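Local atomic coordinates of cytokinin riboside 5'-monophosphate phosphoribohydrolase (PDB entry 5ZI9), a protein that belongs to the LOG-like proteins of the SLOG clan and folds around a parallel Rossmann-type sheet. Residues P199-G204 with A244-E249; A69-A74 with V164-G169. All blocks are in the same frame, centred on the assembly; numbering follows the deposited sequence.

Interaction 1: residues P199-G204 with A244-E249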
loop_
_atom_site.group_PDB
_atom_site.type_symbol
_atom_site.label_atom_id
_atom_site.label_comp_id
_atom_site.label_asym_id
_atom_site.label_seq_id
_atom_site.Cartn_x
_atom_site.Cartn_y
_atom_site.Cartn_z
ATOM N N PRO B 199 7.944 -21.110 25.779
ATOM C CA PRO B 199 9.046 -21.830 26.346
ATOM C C PRO B 199 10.311 -21.633 25.581
ATOM O O PRO B 199 10.314 -21.729 24.337
ATOM C CB PRO B 199 8.628 -23.289 26.202
ATOM C CG PRO B 199 7.592 -23.317 25.153
ATOM C CD PRO B 199 6.868 -22.030 25.350
ATOM N N ILE B 200 11.378 -21.390 26.328
ATOM C CA ILE B 200 12.712 -21.230 25.778
ATOM C C ILE B 200 13.596 -22.263 26.457
ATOM O O ILE B 200 13.743 -22.227 27.653
ATOM C CB ILE B 200 13.233 -19.820 26.073
ATOM C CG1 ILE B 200 12.364 -18.780 25.390
ATOM C CG2 ILE B 200 14.645 -19.629 25.570
ATOM C CD1 ILE B 200 12.586 -17.389 25.953
ATOM N N VAL B 201 14.216 -23.147 25.690
ATOM C CA VAL B 201 15.035 -24.214 26.238
ATOM C C VAL B 201 16.437 -24.153 25.658
ATOM O O VAL B 201 16.600 -24.191 24.459
ATOM C CB VAL B 201 14.406 -25.593 25.837
ATOM C CG1 VAL B 201 15.289 -26.768 26.279
ATOM C CG2 VAL B 201 12.955 -25.720 26.344
ATOM N N LEU B 202 17.465 -24.143 26.491
ATOM C CA LEU B 202 18.847 -24.226 25.991
ATOM C C LEU B 202 19.361 -25.650 26.116
ATOM O O LEU B 202 19.161 -26.271 27.112
ATOM C CB LEU B 202 19.787 -23.301 26.759
ATOM C CG LEU B 202 19.335 -21.919 27.263
ATOM C CD1 LEU B 202 20.554 -21.063 27.536
ATOM C CD2 LEU B 202 18.433 -21.170 26.304
ATOM N N PHE B 203 20.058 -26.160 25.116
ATOM C CA PHE B 203 20.597 -27.489 25.168
ATOM C C PHE B 203 22.099 -27.404 25.354
ATOM O O PHE B 203 22.763 -26.769 24.552
ATOM C CB PHE B 203 20.282 -28.215 23.880
ATOM C CG PHE B 203 20.530 -29.676 23.973
ATOM C CD1 PHE B 203 21.815 -30.205 23.764
ATOM C CD2 PHE B 203 19.498 -30.535 24.321
ATOM C CE1 PHE B 203 22.051 -31.568 23.881
ATOM C CE2 PHE B 203 19.734 -31.900 24.427
ATOM C CZ PHE B 203 21.010 -32.416 24.202
ATOM N N GLY B 204 22.631 -28.051 26.396
ATOM C CA GLY B 204 24.075 -28.165 26.622
ATOM C C GLY B 204 24.491 -27.442 27.875
ATOM O O GLY B 204 24.897 -26.303 27.822
ATOM N N ALA B 244 9.746 -32.338 26.007
ATOM C CA ALA B 244 8.616 -32.394 26.922
ATOM C C ALA B 244 8.275 -31.000 27.466
ATOM O O ALA B 244 7.082 -30.608 27.558
ATOM C CB ALA B 244 8.946 -33.339 28.061
ATOM N N LEU B 245 9.338 -30.275 27.840
ATOM C CA LEU B 245 9.209 -28.905 28.335
ATOM C C LEU B 245 8.454 -28.022 27.374
ATOM O O LEU B 245 7.552 -27.298 27.793
ATOM C CB LEU B 245 10.568 -28.274 28.593
ATOM C CG LEU B 245 11.254 -28.787 29.870
ATOM C CD1 LEU B 245 12.763 -28.564 29.840
ATOM C CD2 LEU B 245 10.624 -28.135 31.091
ATOM N N VAL B 246 8.820 -28.112 26.098
ATOM C CA VAL B 246 8.230 -27.287 25.075
ATOM C C VAL B 246 6.760 -27.650 24.859
ATOM O O VAL B 246 5.942 -26.743 24.738
ATOM C CB VAL B 246 9.070 -27.338 23.790
ATOM C CG1 VAL B 246 8.223 -27.081 22.573
ATOM C CG2 VAL B 246 10.212 -26.335 23.875
ATOM N N SER B 247 6.418 -28.946 24.819
ATOM C CA SER B 247 5.018 -29.375 24.569
ATOM C C SER B 247 4.126 -29.058 25.761
ATOM O O SER B 247 2.950 -28.701 25.578
ATOM C CB SER B 247 4.901 -30.865 24.231
ATOM O OG SER B 247 6.139 -31.379 23.793
ATOM N N LYS B 248 4.681 -29.181 26.967
ATOM C CA LYS B 248 3.965 -28.768 28.171
ATOM C C LYS B 248 3.591 -27.268 28.093
ATOM O O LYS B 248 2.409 -26.925 28.026
ATOM C CB LYS B 248 4.782 -29.096 29.434
ATOM C CG LYS B 248 3.958 -29.465 30.665
ATOM C CD LYS B 248 4.131 -28.530 31.881
ATOM C CE LYS B 248 3.930 -29.320 33.191
ATOM N NZ LYS B 248 4.183 -28.553 34.443
ATOM N N GLU B 249 4.603 -26.407 28.003
ATOM C CA GLU B 249 4.430 -24.933 27.998
ATOM C C GLU B 249 3.813 -24.245 26.724
ATOM O O GLU B 249 3.136 -23.222 26.881
ATOM C CB GLU B 249 5.768 -24.248 28.366
ATOM C CG GLU B 249 6.014 -24.023 29.854
ATOM C CD GLU B 249 7.504 -24.003 30.226
ATOM O OE1 GLU B 249 8.191 -22.976 29.989
ATOM O OE2 GLU B 249 8.001 -25.010 30.784
#
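Pro199 and Val246 bring their backbones to within 5.7 Å, CA to CA, where the residue leading into strand 200-203 packs against the last turns of helix 239-249, with no hydrogen bond between the two segments. This is helix-on-sheet packing of the Rossmann-type α/β fold: strand 200-203 lies between strands 167-172 and 234-236 in the parallel sheet, and the helix that follows strand 234-236 rests on one face. Alternation along the strand sorts the side chains between the two faces of the sheet. Pro199 and Val201 direct their CB atoms at the helix, whereas Ile200 turns to the other face and packs on Leu183, Ala186 and Leu187 of helix 177-191. Val201 makes the central apolar contact through one methyl, CG2, which lies 3.7 Å from CG2 of Val246 and 4.2 Å from CB of Leu245. The chi1 of Val201, 175°, sets CG1 anti to the backbone N and CG2 beside that nitrogen, and it is this second branch that meets the helix. The Val246 methyl also approaches CB of Pro199, at 4.1 Å, so it touches both Pro199 and Val201. At the C-terminal end of the helix the Pro199 ring and the Glu249 side chain lie alongside each other, running opposite ways. The contact is made by the aliphatic base of the glutamate: its CB is 3.7 Å from CB of Pro199. The outer part of the glutamate is stretched out, and the carboxylate oxygen OE1, which accepts a hydrogen bond from NE2 of His234, ends 3.8 Å from Pro199 CB.

Interaction 2: residues A69-A74 with V164-G169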
loop_
_atom_site.group_PDB
_atom_site.type_symbol
_atom_site.label_atom_id
_atom_site.label_comp_id
_atom_site.label_asym_id
_atom_site.label_seq_id
_atom_site.Cartn_x
_atom_site.Cartn_y
_atom_site.Cartn_z
ATOM N N ALA B 69 1.463 -19.481 5.153
ATOM C CA ALA B 69 0.057 -19.327 5.528
ATOM C C ALA B 69 -0.581 -20.541 6.163
ATOM O O ALA B 69 -1.487 -20.382 6.955
ATOM C CB ALA B 69 -0.778 -18.899 4.340
ATOM N N GLU B 70 -0.129 -21.736 5.800
ATOM C CA GLU B 70 -0.748 -22.965 6.271
ATOM C C GLU B 70 0.244 -23.761 7.089
ATOM O O GLU B 70 0.168 -24.971 7.178
ATOM C CB GLU B 70 -1.336 -23.754 5.068
ATOM C CG GLU B 70 -2.876 -23.728 4.999
ATOM C CD GLU B 70 -3.422 -23.293 3.647
ATOM O OE1 GLU B 70 -2.821 -23.690 2.620
ATOM O OE2 GLU B 70 -4.442 -22.544 3.616
ATOM N N LEU B 71 1.182 -23.076 7.716
ATOM C CA LEU B 71 2.090 -23.748 8.633
ATOM C C LEU B 71 1.298 -24.223 9.812
ATOM O O LEU B 71 0.471 -23.472 10.299
ATOM C CB LEU B 71 3.154 -22.799 9.180
ATOM C CG LEU B 71 4.580 -22.892 8.661
ATOM C CD1 LEU B 71 5.531 -22.414 9.748
ATOM C CD2 LEU B 71 4.984 -24.280 8.197
ATOM N N PRO B 72 1.540 -25.458 10.283
ATOM C CA PRO B 72 0.970 -25.881 11.575
ATOM C C PRO B 72 1.801 -25.333 12.724
ATOM O O PRO B 72 2.791 -24.674 12.478
ATOM C CB PRO B 72 1.083 -27.406 11.508
ATOM C CG PRO B 72 2.297 -27.633 10.692
ATOM C CD PRO B 72 2.247 -26.570 9.624
ATOM N N PRO B 73 1.407 -25.591 13.973
ATOM C CA PRO B 73 2.172 -25.212 15.149
ATOM C C PRO B 73 3.637 -25.588 15.044
ATOM O O PRO B 73 3.931 -26.724 14.654
ATOM C CB PRO B 73 1.518 -26.049 16.229
ATOM C CG PRO B 73 0.094 -26.095 15.831
ATOM C CD PRO B 73 0.026 -25.938 14.335
ATOM N N ALA B 74 4.546 -24.658 15.366
ATOM C CA ALA B 74 5.976 -24.915 15.170
ATOM C C ALA B 74 6.813 -24.504 16.328
ATOM O O ALA B 74 6.357 -23.771 17.187
ATOM C CB ALA B 74 6.473 -24.196 13.936
ATOM N N VAL B 164 9.312 -15.733 15.437
ATOM C CA VAL B 164 8.398 -15.662 16.602
ATOM C C VAL B 164 6.939 -15.894 16.270
ATOM O O VAL B 164 6.252 -16.611 16.953
ATOM C CB VAL B 164 8.541 -14.324 17.312
ATOM C CG1 VAL B 164 7.586 -14.238 18.497
ATOM C CG2 VAL B 164 9.999 -14.178 17.770
ATOM N N LYS B 165 6.488 -15.280 15.200
ATOM C CA LYS B 165 5.096 -15.315 14.782
ATOM C C LYS B 165 4.585 -16.719 14.507
ATOM O O LYS B 165 3.422 -17.008 14.765
ATOM C CB LYS B 165 4.922 -14.435 13.520
ATOM C CG LYS B 165 3.480 -14.293 13.020
ATOM C CD LYS B 165 3.382 -13.446 11.748
ATOM C CE LYS B 165 2.296 -13.941 10.803
ATOM N NZ LYS B 165 1.069 -13.127 10.942
ATOM N N TYR B 166 5.427 -17.562 13.918
ATOM C CA TYR B 166 4.991 -18.903 13.483
ATOM C C TYR B 166 5.403 -19.982 14.463
ATOM O O TYR B 166 5.112 -21.159 14.227
ATOM C CB TYR B 166 5.492 -19.233 12.060
ATOM C CG TYR B 166 4.841 -18.356 11.058
ATOM C CD1 TYR B 166 3.587 -18.648 10.568
ATOM C CD2 TYR B 166 5.448 -17.156 10.645
ATOM C CE1 TYR B 166 2.961 -17.813 9.668
ATOM C CE2 TYR B 166 4.803 -16.285 9.768
ATOM C CZ TYR B 166 3.578 -16.631 9.282
ATOM O OH TYR B 166 2.951 -15.795 8.433
ATOM N N ALA B 167 6.083 -19.603 15.544
ATOM C CA ALA B 167 6.522 -20.556 16.547
ATOM C C ALA B 167 5.804 -20.331 17.884
ATOM O O ALA B 167 5.236 -19.261 18.122
ATOM C CB ALA B 167 8.023 -20.492 16.717
ATOM N N GLN B 168 5.797 -21.371 18.722
ATOM C CA GLN B 168 5.369 -21.270 20.112
ATOM C C GLN B 168 6.476 -21.490 21.104
ATOM O O GLN B 168 6.201 -21.503 22.294
ATOM C CB GLN B 168 4.225 -22.227 20.426
ATOM C CG GLN B 168 2.897 -21.785 19.836
ATOM C CD GLN B 168 2.593 -22.563 18.596
ATOM O OE1 GLN B 168 2.238 -23.747 18.712
ATOM N NE2 GLN B 168 2.787 -21.945 17.397
ATOM N N GLY B 169 7.718 -21.623 20.654
ATOM C CA GLY B 169 8.825 -21.677 21.586
ATOM C C GLY B 169 10.128 -21.807 20.848
ATOM O O GLY B 169 10.146 -22.072 19.628
#
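The entries to two neighbouring strands of the parallel sheet are joined here, as the loop before strand 74-78 meets the chain leaving helix 156-165, which turns a corner at Gln168. Ala74 O accepts a hydrogen bond from Gln168 N at 2.9 Å; the N-H...O angle of 160° shows it to be nearly straight. The same oxygen receives a CA-H...O contact from Ala167 CA at 3.3 Å, with a more bent angle of 134° at the hydrogen. Ala74 CB meets the carbonyl oxygen of Tyr166 at 3.3 Å. In the Rossmann-type sheet these strands lie side by side at the middle of the order, and strand 106-109 flanks 74-78 on its other side, where Ala74 and Leu71 pack on Ile108. Leu71 and Tyr166 cross at about a right angle, with Leu71 CD1 3.9 Å from Tyr166 CB. Lys165 CG lies above one face of the tyrosine ring, toward its rim, while Lys165 NZ makes a salt bridge to Asp50 of a second subunit. The Gln168 chain bends at chi2 (101°), turning its amide toward Pro73 and Ala74, with OE1 3.5 Å from Pro73 CB.

Overall arrangement
From the N terminus, helix 50-67 leads into 69-74, and interaction 2 closes a loop of 89 intervening residues when the chain returns at 164-169. The excursion takes in the rest of strand 74-78, then 106-109, 130-135 and 149-153, four of the seven strands of the parallel sheet. Interaction 1 opens later, at 199-204, and closes over 39 residues at 244-249, so the two are in series and neither nest nor cross. Interaction 2 joins the starts of adjacent central strands, whereas interaction 1 seats the last helix on the sheet. Their centres are 16 Å apart, yet they meet directly: Pro199 CD lies 3.2 Å from Gln168 O, where strands 167-172 and 200-203 run side by side.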